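Local coordinates for acetyl-CoA hydrolase/transferase family protein (Porphyromonas gingivalis, PDB 2NVV) that probably hydrolyses acetyl-CoA or transfers coenzyme A between acetate and other carboxylates, by way of a glutamyl-CoA thioester, and binds zinc, at residues L145-R150 with L173-D178; D133-P138 with K196-V201; P450-L455 with D487-R492; S404-V409 with A477-L482. All blocks are in the same frame, centred on the assembly; numbering follows the deposited sequence.

Contact 1 (L145-R150 with L173-D178)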
# COMPACT_ATOMS: atom_id res chain seq x y z
N LEU A 145 10.11 -2.21 -20.58
CA LEU A 145 10.39 -2.42 -21.99
C LEU A 145 9.17 -2.51 -22.89
O LEU A 145 9.00 -1.67 -23.78
CB LEU A 145 11.22 -3.70 -22.16
CG LEU A 145 11.48 -4.18 -23.59
CD1 LEU A 145 12.61 -3.39 -24.22
CD2 LEU A 145 11.85 -5.65 -23.58
N PRO A 146 8.31 -3.52 -22.70
CA PRO A 146 7.14 -3.61 -23.57
C PRO A 146 6.27 -2.36 -23.68
O PRO A 146 5.72 -2.07 -24.74
CB PRO A 146 6.38 -4.82 -23.01
CG PRO A 146 6.84 -4.93 -21.59
CD PRO A 146 8.30 -4.59 -21.69
N THR A 147 6.17 -1.61 -22.59
CA THR A 147 5.35 -0.41 -22.61
C THR A 147 6.01 0.74 -23.37
O THR A 147 5.34 1.43 -24.14
CB THR A 147 5.00 0.04 -21.19
OG1 THR A 147 4.38 -1.06 -20.49
CG2 THR A 147 4.04 1.23 -21.21
N ILE A 148 7.31 0.95 -23.17
CA ILE A 148 7.98 2.04 -23.87
C ILE A 148 8.08 1.77 -25.38
O ILE A 148 8.05 2.69 -26.18
CB ILE A 148 9.41 2.34 -23.29
CG1 ILE A 148 10.27 1.08 -23.26
CG2 ILE A 148 9.29 2.90 -21.89
CD1 ILE A 148 11.65 1.31 -22.70
N CYS A 149 8.20 0.50 -25.75
CA CYS A 149 8.28 0.11 -27.15
C CYS A 149 6.94 0.30 -27.83
O CYS A 149 6.87 0.64 -29.02
CB CYS A 149 8.71 -1.35 -27.28
SG CYS A 149 10.46 -1.65 -26.99
N ARG A 150 5.87 0.09 -27.07
CA ARG A 150 4.52 0.24 -27.59
C ARG A 150 4.14 1.70 -27.76
O ARG A 150 3.63 2.10 -28.81
CB ARG A 150 3.51 -0.43 -26.65
CG ARG A 150 2.08 -0.21 -27.08
CD ARG A 150 1.13 -0.09 -25.90
NE ARG A 150 0.53 -1.37 -25.53
CZ ARG A 150 -0.76 -1.52 -25.23
NH1 ARG A 150 -1.58 -0.47 -25.27
NH2 ARG A 150 -1.23 -2.72 -24.89
N LEU A 173 7.51 -11.68 -21.68
CA LEU A 173 7.05 -10.32 -21.97
C LEU A 173 5.60 -10.19 -22.38
O LEU A 173 5.10 -10.98 -23.17
CB LEU A 173 7.92 -9.69 -23.06
CG LEU A 173 9.44 -9.50 -22.89
CD1 LEU A 173 9.78 -9.07 -21.48
CD2 LEU A 173 10.14 -10.77 -23.22
N CYS A 174 4.94 -9.17 -21.84
CA CYS A 174 3.56 -8.89 -22.17
C CYS A 174 3.00 -7.75 -21.35
O CYS A 174 3.67 -7.20 -20.47
CB CYS A 174 2.66 -10.14 -22.01
SG CYS A 174 2.63 -10.93 -20.37
N GLU A 175 1.77 -7.38 -21.67
CA GLU A 175 1.04 -6.33 -20.99
C GLU A 175 -0.39 -6.80 -20.94
O GLU A 175 -0.84 -7.52 -21.83
CB GLU A 175 1.08 -5.03 -21.78
CG GLU A 175 2.45 -4.41 -21.91
CD GLU A 175 2.41 -3.12 -22.68
OE1 GLU A 175 2.07 -3.17 -23.89
OE2 GLU A 175 2.71 -2.06 -22.07
N PRO A 176 -1.14 -6.42 -19.90
CA PRO A 176 -2.53 -6.84 -19.80
C PRO A 176 -3.45 -5.80 -20.44
O PRO A 176 -3.02 -4.68 -20.71
CB PRO A 176 -2.75 -6.93 -18.30
CG PRO A 176 -1.97 -5.75 -17.82
CD PRO A 176 -0.68 -5.81 -18.64
N LEU A 177 -4.70 -6.17 -20.69
CA LEU A 177 -5.65 -5.22 -21.23
C LEU A 177 -5.84 -4.22 -20.09
O LEU A 177 -5.49 -4.51 -18.95
CB LEU A 177 -6.97 -5.92 -21.56
CG LEU A 177 -7.21 -6.45 -22.98
CD1 LEU A 177 -5.91 -6.63 -23.73
CD2 LEU A 177 -7.98 -7.78 -22.89
N ASP A 178 -6.38 -3.05 -20.39
CA ASP A 178 -6.58 -2.06 -19.35
C ASP A 178 -8.06 -1.94 -19.02
O ASP A 178 -8.93 -2.29 -19.82
CB ASP A 178 -6.01 -0.72 -19.80
CG ASP A 178 -4.49 -0.74 -19.90
OD1 ASP A 178 -3.93 -0.09 -20.80
OD2 ASP A 178 -3.86 -1.41 -19.05

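Contact 2 (D133-P138 with K196-V201)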
# COMPACT_ATOMS: atom_id res chain seq x y z
N ASP A 133 11.48 -8.20 -38.81
CA ASP A 133 10.04 -8.01 -38.69
C ASP A 133 9.68 -7.40 -37.34
O ASP A 133 8.56 -7.53 -36.86
CB ASP A 133 9.29 -9.34 -38.90
CG ASP A 133 9.64 -10.38 -37.85
OD1 ASP A 133 10.57 -10.14 -37.05
OD2 ASP A 133 8.98 -11.45 -37.82
N GLY A 134 10.66 -6.74 -36.73
CA GLY A 134 10.45 -6.07 -35.46
C GLY A 134 10.35 -6.88 -34.17
O GLY A 134 9.59 -6.50 -33.28
N LYS A 135 11.07 -7.98 -34.07
CA LYS A 135 11.02 -8.78 -32.85
C LYS A 135 12.23 -8.44 -31.99
O LYS A 135 13.38 -8.56 -32.43
CB LYS A 135 11.01 -10.28 -33.15
CG LYS A 135 9.71 -10.78 -33.74
CD LYS A 135 9.73 -12.29 -33.86
CE LYS A 135 8.46 -12.82 -34.52
NZ LYS A 135 8.51 -14.32 -34.64
N ILE A 136 11.97 -8.00 -30.76
CA ILE A 136 13.04 -7.61 -29.85
C ILE A 136 13.29 -8.63 -28.76
O ILE A 136 12.36 -9.12 -28.13
CB ILE A 136 12.72 -6.24 -29.20
CG1 ILE A 136 12.89 -5.11 -30.22
CG2 ILE A 136 13.61 -6.00 -27.99
CD1 ILE A 136 11.77 -5.03 -31.23
N LEU A 137 14.56 -8.96 -28.55
CA LEU A 137 14.96 -9.88 -27.49
C LEU A 137 15.82 -9.06 -26.52
O LEU A 137 16.94 -8.67 -26.85
CB LEU A 137 15.77 -11.07 -28.06
CG LEU A 137 16.26 -12.13 -27.05
CD1 LEU A 137 15.09 -12.77 -26.33
CD2 LEU A 137 17.05 -13.19 -27.78
N PRO A 138 15.29 -8.79 -25.32
CA PRO A 138 15.96 -8.01 -24.27
C PRO A 138 17.20 -8.73 -23.79
O PRO A 138 17.45 -9.88 -24.17
CB PRO A 138 14.91 -7.94 -23.16
CG PRO A 138 13.63 -8.32 -23.81
CD PRO A 138 14.03 -9.34 -24.81
N LYS A 196 5.24 -13.71 -24.04
CA LYS A 196 6.14 -14.18 -25.09
C LYS A 196 7.60 -13.93 -24.73
O LYS A 196 7.91 -13.10 -23.88
CB LYS A 196 5.80 -13.51 -26.43
CG LYS A 196 4.44 -13.92 -26.98
CD LYS A 196 4.15 -13.28 -28.31
CE LYS A 196 2.74 -13.65 -28.78
NZ LYS A 196 2.46 -13.18 -30.17
N PRO A 197 8.52 -14.67 -25.36
CA PRO A 197 9.95 -14.52 -25.10
C PRO A 197 10.57 -13.36 -25.87
O PRO A 197 11.80 -13.25 -25.99
CB PRO A 197 10.52 -15.88 -25.51
CG PRO A 197 9.66 -16.23 -26.68
CD PRO A 197 8.26 -15.83 -26.25
N TYR A 198 9.72 -12.48 -26.38
CA TYR A 198 10.18 -11.34 -27.15
C TYR A 198 9.07 -10.31 -27.24
O TYR A 198 7.91 -10.60 -26.97
CB TYR A 198 10.59 -11.79 -28.56
CG TYR A 198 9.43 -12.30 -29.38
CD1 TYR A 198 8.52 -11.43 -29.96
CD2 TYR A 198 9.20 -13.66 -29.52
CE1 TYR A 198 7.42 -11.88 -30.66
CE2 TYR A 198 8.09 -14.14 -30.23
CZ TYR A 198 7.20 -13.24 -30.79
OH TYR A 198 6.09 -13.69 -31.48
N VAL A 199 9.44 -9.09 -27.64
CA VAL A 199 8.47 -8.03 -27.79
C VAL A 199 8.36 -7.71 -29.29
O VAL A 199 9.36 -7.54 -29.97
CB VAL A 199 8.89 -6.77 -26.97
CG1 VAL A 199 10.37 -6.64 -26.98
CG2 VAL A 199 8.26 -5.50 -27.54
N GLN A 200 7.13 -7.65 -29.79
CA GLN A 200 6.86 -7.37 -31.20
C GLN A 200 6.52 -5.91 -31.46
O GLN A 200 5.60 -5.36 -30.85
CB GLN A 200 5.70 -8.24 -31.68
CG GLN A 200 5.29 -8.04 -33.13
CD GLN A 200 6.24 -8.69 -34.11
OE1 GLN A 200 7.24 -8.09 -34.51
NE2 GLN A 200 5.95 -9.92 -34.49
N VAL A 201 7.26 -5.28 -32.37
CA VAL A 201 7.02 -3.88 -32.72
C VAL A 201 7.01 -3.73 -34.23
O VAL A 201 7.37 -4.66 -34.94
CB VAL A 201 8.11 -2.94 -32.17
CG1 VAL A 201 8.31 -3.19 -30.69
CG2 VAL A 201 9.40 -3.15 -32.94

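Contact 3 (P450-L455 with D487-R492)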
# COMPACT_ATOMS: atom_id res chain seq x y z
N PRO A 450 21.50 -1.52 22.51
CA PRO A 450 21.54 -1.21 23.95
C PRO A 450 21.74 0.26 24.30
O PRO A 450 21.09 0.78 25.21
CB PRO A 450 22.66 -2.10 24.46
CG PRO A 450 22.44 -3.35 23.63
CD PRO A 450 22.23 -2.77 22.24
N ASP A 451 22.64 0.93 23.57
CA ASP A 451 22.94 2.34 23.79
C ASP A 451 21.75 3.27 23.62
O ASP A 451 21.80 4.42 24.06
CB ASP A 451 24.03 2.80 22.82
CG ASP A 451 25.41 2.44 23.28
OD1 ASP A 451 26.37 2.67 22.52
OD2 ASP A 451 25.54 1.94 24.42
N TYR A 452 20.68 2.81 22.98
CA TYR A 452 19.51 3.66 22.76
C TYR A 452 18.22 3.12 23.38
O TYR A 452 17.19 3.78 23.35
CB TYR A 452 19.28 3.88 21.25
CG TYR A 452 20.40 4.64 20.57
CD1 TYR A 452 21.46 3.97 19.96
CD2 TYR A 452 20.40 6.04 20.57
CE1 TYR A 452 22.51 4.69 19.37
CE2 TYR A 452 21.44 6.75 19.99
CZ TYR A 452 22.48 6.08 19.39
OH TYR A 452 23.49 6.82 18.82
N ARG A 453 18.27 1.92 23.94
CA ARG A 453 17.07 1.34 24.51
C ARG A 453 16.49 2.14 25.68
O ARG A 453 15.29 2.41 25.71
CB ARG A 453 17.34 -0.12 24.90
CG ARG A 453 18.21 -0.83 23.88
CD ARG A 453 17.69 -2.20 23.45
NE ARG A 453 18.03 -3.26 24.40
CZ ARG A 453 18.57 -4.43 24.08
NH1 ARG A 453 18.85 -4.74 22.81
NH2 ARG A 453 18.83 -5.31 25.03
N PRO A 454 17.32 2.54 26.65
CA PRO A 454 16.75 3.30 27.77
C PRO A 454 16.16 4.66 27.40
O PRO A 454 15.17 5.12 27.98
CB PRO A 454 17.92 3.39 28.76
CG PRO A 454 19.12 3.26 27.90
CD PRO A 454 18.74 2.21 26.90
N LEU A 455 16.77 5.30 26.41
CA LEU A 455 16.33 6.60 25.95
C LEU A 455 14.97 6.50 25.24
O LEU A 455 14.10 7.35 25.41
CB LEU A 455 17.38 7.17 25.01
CG LEU A 455 17.57 8.69 24.90
CD1 LEU A 455 17.49 9.36 26.27
CD2 LEU A 455 18.93 8.94 24.25
N ASP A 487 26.17 13.00 17.65
CA ASP A 487 25.97 11.77 18.40
C ASP A 487 24.58 11.78 19.05
O ASP A 487 24.33 12.56 19.97
CB ASP A 487 27.04 11.62 19.48
CG ASP A 487 27.04 10.23 20.11
OD1 ASP A 487 25.95 9.66 20.30
OD2 ASP A 487 28.14 9.72 20.42
N MSE A 488 23.69 10.91 18.59
CA MSE A 488 22.34 10.87 19.12
C MSE A 488 22.26 10.46 20.59
O MSE A 488 21.25 10.72 21.25
CB MSE A 488 21.48 9.92 18.28
CG MSE A 488 21.40 10.28 16.80
SE MSE A 488 20.12 9.18 15.87
CE MSE A 488 19.82 10.30 14.30
N ARG A 489 23.31 9.83 21.11
CA ARG A 489 23.29 9.40 22.51
C ARG A 489 23.31 10.57 23.47
O ARG A 489 23.07 10.40 24.66
CB ARG A 489 24.49 8.51 22.82
CG ARG A 489 24.50 7.15 22.12
CD ARG A 489 25.71 7.07 21.22
NE ARG A 489 26.57 5.95 21.54
CZ ARG A 489 27.84 5.86 21.15
NH1 ARG A 489 28.40 6.84 20.46
NH2 ARG A 489 28.54 4.76 21.44
N ASN A 490 23.63 11.76 22.94
CA ASN A 490 23.67 12.97 23.75
C ASN A 490 22.29 13.54 24.05
O ASN A 490 22.17 14.60 24.69
CB ASN A 490 24.50 14.04 23.05
CG ASN A 490 25.94 13.70 23.03
OD1 ASN A 490 26.49 13.24 24.03
ND2 ASN A 490 26.59 13.93 21.89
N VAL A 491 21.25 12.85 23.61
CA VAL A 491 19.91 13.33 23.84
C VAL A 491 19.49 13.13 25.28
O VAL A 491 19.84 12.14 25.92
CB VAL A 491 18.89 12.60 22.91
CG1 VAL A 491 17.46 12.90 23.35
CG2 VAL A 491 19.08 13.04 21.47
N ARG A 492 18.75 14.10 25.79
CA ARG A 492 18.20 14.11 27.14
C ARG A 492 16.86 14.81 26.93
O ARG A 492 16.82 16.00 26.58
CB ARG A 492 19.10 14.89 28.09
CG ARG A 492 20.34 14.12 28.53
CD ARG A 492 21.30 15.01 29.30
NE ARG A 492 20.63 15.76 30.37
CZ ARG A 492 21.20 16.74 31.06
NH1 ARG A 492 20.52 17.37 32.02
NH2 ARG A 492 22.46 17.09 30.80

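Contact 4 (S404-V409 with A477-L482)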
# COMPACT_ATOMS: atom_id res chain seq x y z
N SER A 404 19.60 3.53 14.16
CA SER A 404 18.72 3.21 13.04
C SER A 404 17.27 3.27 13.49
O SER A 404 16.36 3.31 12.68
CB SER A 404 19.01 1.82 12.50
OG SER A 404 20.33 1.73 12.02
N PHE A 405 17.07 3.28 14.81
CA PHE A 405 15.74 3.34 15.41
C PHE A 405 15.54 4.69 16.09
O PHE A 405 16.36 5.12 16.89
CB PHE A 405 15.57 2.20 16.41
CG PHE A 405 15.57 0.85 15.77
CD1 PHE A 405 14.40 0.31 15.25
CD2 PHE A 405 16.76 0.14 15.62
CE1 PHE A 405 14.41 -0.92 14.59
CE2 PHE A 405 16.78 -1.08 14.96
CZ PHE A 405 15.60 -1.60 14.44
N VAL A 406 14.44 5.35 15.75
CA VAL A 406 14.14 6.67 16.27
C VAL A 406 12.70 6.79 16.77
O VAL A 406 11.86 5.94 16.47
CB VAL A 406 14.37 7.70 15.15
CG1 VAL A 406 15.82 7.69 14.71
CG2 VAL A 406 13.46 7.38 13.97
N PRO A 407 12.40 7.85 17.54
CA PRO A 407 11.04 8.05 18.05
C PRO A 407 10.03 8.08 16.91
O PRO A 407 8.99 7.43 16.97
CB PRO A 407 11.14 9.39 18.78
CG PRO A 407 12.57 9.39 19.28
CD PRO A 407 13.33 8.85 18.09
N MSE A 408 10.35 8.86 15.87
CA MSE A 408 9.51 8.98 14.68
C MSE A 408 10.43 9.08 13.47
O MSE A 408 11.44 9.78 13.52
CB MSE A 408 8.64 10.24 14.75
CG MSE A 408 7.60 10.31 13.64
SE MSE A 408 6.73 12.04 13.45
CE MSE A 408 5.29 11.86 14.74
N VAL A 409 10.08 8.38 12.39
CA VAL A 409 10.90 8.43 11.18
C VAL A 409 10.75 9.80 10.50
O VAL A 409 9.63 10.31 10.37
CB VAL A 409 10.54 7.30 10.15
CG1 VAL A 409 10.98 5.95 10.68
CG2 VAL A 409 9.06 7.29 9.88
N ALA A 477 14.03 14.76 18.15
CA ALA A 477 15.21 15.10 18.93
C ALA A 477 16.44 14.30 18.51
O ALA A 477 17.55 14.82 18.50
CB ALA A 477 14.92 14.88 20.40
N PHE A 478 16.25 13.03 18.18
CA PHE A 478 17.36 12.18 17.75
C PHE A 478 18.06 12.77 16.52
O PHE A 478 19.28 12.91 16.49
CB PHE A 478 16.85 10.77 17.44
CG PHE A 478 16.85 9.85 18.62
CD1 PHE A 478 16.44 10.29 19.87
CD2 PHE A 478 17.25 8.52 18.48
CE1 PHE A 478 16.43 9.44 20.98
CE2 PHE A 478 17.25 7.66 19.58
CZ PHE A 478 16.84 8.12 20.83
N HIS A 479 17.25 13.12 15.52
CA HIS A 479 17.73 13.71 14.27
C HIS A 479 18.33 15.08 14.53
O HIS A 479 19.36 15.45 13.95
CB HIS A 479 16.57 13.85 13.30
CG HIS A 479 15.86 12.56 13.01
ND1 HIS A 479 16.32 11.66 12.08
CD2 HIS A 479 14.72 12.04 13.51
CE1 HIS A 479 15.49 10.64 12.01
NE2 HIS A 479 14.51 10.85 12.87
N GLN A 480 17.65 15.85 15.38
CA GLN A 480 18.10 17.18 15.73
C GLN A 480 19.44 17.11 16.44
O GLN A 480 20.33 17.90 16.15
CB GLN A 480 17.07 17.88 16.62
CG GLN A 480 15.86 18.42 15.88
CD GLN A 480 14.83 19.01 16.82
OE1 GLN A 480 14.08 19.92 16.45
NE2 GLN A 480 14.76 18.49 18.04
N GLU A 481 19.58 16.15 17.36
CA GLU A 481 20.83 16.01 18.11
C GLU A 481 21.98 15.57 17.22
O GLU A 481 23.12 15.94 17.46
CB GLU A 481 20.68 15.00 19.25
CG GLU A 481 21.92 14.88 20.13
CD GLU A 481 22.26 16.19 20.86
OE1 GLU A 481 23.45 16.42 21.16
OE2 GLU A 481 21.34 16.98 21.16
N LEU A 482 21.69 14.78 16.19
CA LEU A 482 22.74 14.34 15.29
C LEU A 482 23.35 15.55 14.62
O LEU A 482 24.56 15.64 14.42
CB LEU A 482 22.18 13.41 14.21
CG LEU A 482 23.15 13.05 13.08
CD1 LEU A 482 24.37 12.31 13.63
CD2 LEU A 482 22.42 12.19 12.06

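Contact 1 (L145-R150 with L173-D178)
Glu175 reaches from a loop onto helix 145-151 and ends between Thr147 and Arg150, a compact example of one carboxylate serving two residues of the same helix. Its CB leaves an extended backbone in the direction of the helix, and chi1 of -66° places CG opposite the carbonyl carbon. From there the chain runs straight on. CG lies against the ring of Pro146, 4.1 Å from Pro146 CB, while CG of that proline faces the backbone O of Cys174 at the same separation. CD then brings the two oxygens to different partners. Glu175 OE2 receives the hydroxyl hydrogen of Thr147 OG1 at 2.5 Å, on its anti side and somewhat out of the carboxylate plane. Glu175 OE1 is met on its syn side by Arg150 NE at 2.9 Å in a bent, charge-assisted hydrogen bond, with an N-H...O angle of 132°. The guanidinium stands nearly upright on the carboxylate, their planes 85° apart, and NE to OE1 is the one hydrogen bond between them rather than a flat, two-pronged pairing. Arg113 makes a second salt bridge to Glu175 OE2, which leaves both carboxylate oxygens paired with a cation. Helix 108-113, which carries Arg113, also packs against Thr147 and Arg150. On the helix, Leu145 and Cys149 also rest on strand 122-127 of the parallel sheet, while Cys174 and Pro176 meet helix 333-336.

Contact 2 (D133-P138 with K196-V201)
Gly134 opens the pairing by giving its carbonyl O to Val201 N, a hydrogen bond of 2.8 Å. The glycine has a positive phi of 75°, and its CA makes a CA-H...O contact with the backbone O of Val201. Lys135 follows and pairs with Gln200 as an antiparallel non-hydrogen-bonded pair. The lysine side chain is fully extended beyond CG, which carries it across the Tyr198 ring: Lys135 CD sits over one face, 4.1 Å from the ring centroid, in a CH-pi contact displaced toward the rim. Ile136 and Val199 form the next, hydrogen-bonded pair. Ile136 N donates to Val199 O at 2.8 Å, and Val199 N returns a bond of 3.0 Å to Ile136 O. On the face carrying these two residues, Ile136 CB meets Val199 CG1, while Ile136 CD1 reaches diagonally across to Val201 CG2 at 3.5 Å. Leu137 turns its CD1 methyl onto the backbone O of Pro197, and its own backbone bonds go to Ala128 and Asp129, at the start of the third strand, 129-130. Pro138 leaves the pairing and touches Leu145 of helix 145-151.

The two faces of this pairing therefore differ. Backbone bonds set the register; the aliphatic face of Ile136, Val199 and the adjoining Val201 packs toward strand 122-127 and helix 145-151, whereas the other face bears Lys135 and Gln200, the lysine's methylenes lying on a tyrosine ring. The polar ends of Lys135 and Gln200 lie on the face away from Ile136 and Val199.

Contact 3 (P450-L455 with D487-R492)
The Arg489 guanidinium receives Asp451 OD1 at its edge, close to its plane, with Arg489 NH2 as the principal donor at 3.2 Å, meeting the oxygen on its anti side. Arg489 NE adds a longer, weak bond to the same oxygen; the carboxylate is turned 41° from the guanidinium. Elsewhere on the guanidinium, Arg489 NH1 makes a salt bridge of 2.9 Å with Asp487 OD2, tilted from the plane. The Tyr452 ring is approached obliquely by CB of Met488, which is a selenomethionine, 3.6 Å from Tyr452 CE2, and by Arg489 CG at a like distance from Tyr452 CZ. Bends at chi2 and chi3 take the arginine chain past the phenol to Asp451. Tyr452 OH is hydrogen-bonded to the backbone O of Gly400. In the first turn of the helix, Leu455 CD2 packs on Val491 CB at 3.9 Å.

Two aspartates from different segments thus share one arginine, an arrangement that should balance its positive charge and restrict the rotation of the guanidinium, and ties the start of helix 453-459 to the C-terminal loop. The arginine's aliphatic part covers a tyrosine whose side chain is about 8 Å from that of Lys398, a predicted CoA-binding residue.

Contact 4 (S404-V409 with A477-L482)
Met408 O accepts a hydrogen bond from His479 NE2 at 3.3 Å, weak by its length but fairly straight, with an N-H...O angle of 153°. The carbonyl oxygen stands at the edge of the imidazole, near the ring plane. A chi1 of -57° sets CG of the histidine opposite its carbonyl carbon and lets the ring extend across to the 404-409 segment. His479 NE2 also lies 3.8 Å from Val406 CG2, in an oblique approach. Val406 CG1 touches both His479 CE1 and, at 4.1 Å, Phe478 CD2. One valine thereby fills the angle between two successive aromatic side chains of the helix.

Phe478 takes the other half of the contact. Pro407 CD rests over one face of its ring, 3.9 Å from the centroid and 18° off the ring normal, a CH-pi contact shifted toward the rim. The backbone O of Phe405 approaches the ring obliquely at Phe478 CE2, and is hydrogen-bonded to the Ser403 hydroxyl. Leu455 and Leu456 of helix 453-459 also pack on Phe478, while Met408 and His479 touch Phe476 and Leu472 of the second subunit, respectively.

All six touching residues are buried. This is helix-on-sheet-edge packing of an alpha/beta protein: helix 477-484 covers 405-406, an edge strand within this chain of a mixed sheet, and the turn that follows it. Just past Val409 the 404-409 segment leads to zinc ligands: His411 and Asp413, then Glu416 and His417. The His479 side chain is about 8 Å from that of His411.

From the N terminus, contact 2 opens first, at 133-138, and contact 1 begins and ends before contact 2 closes at 196-201, so the smaller loop sits within the larger. The two touch through Leu145 on Pro138 and Leu173 beside Lys196 and Tyr198, joining the three-stranded antiparallel sheet and helix 145-151 to the N-terminal parallel sheet. Some two hundred residues later the second pair starts. Contact 4 opens at 404-409 and contact 3 at 450-455; contact 4 closes first, so their loops cross. Glu481 packs against Asn490 and Val491, joining helix 477-484 to the C-terminal loop, while helix 453-459 lies against both; these contact centres lie 43 to 57 Å from those of the first pair.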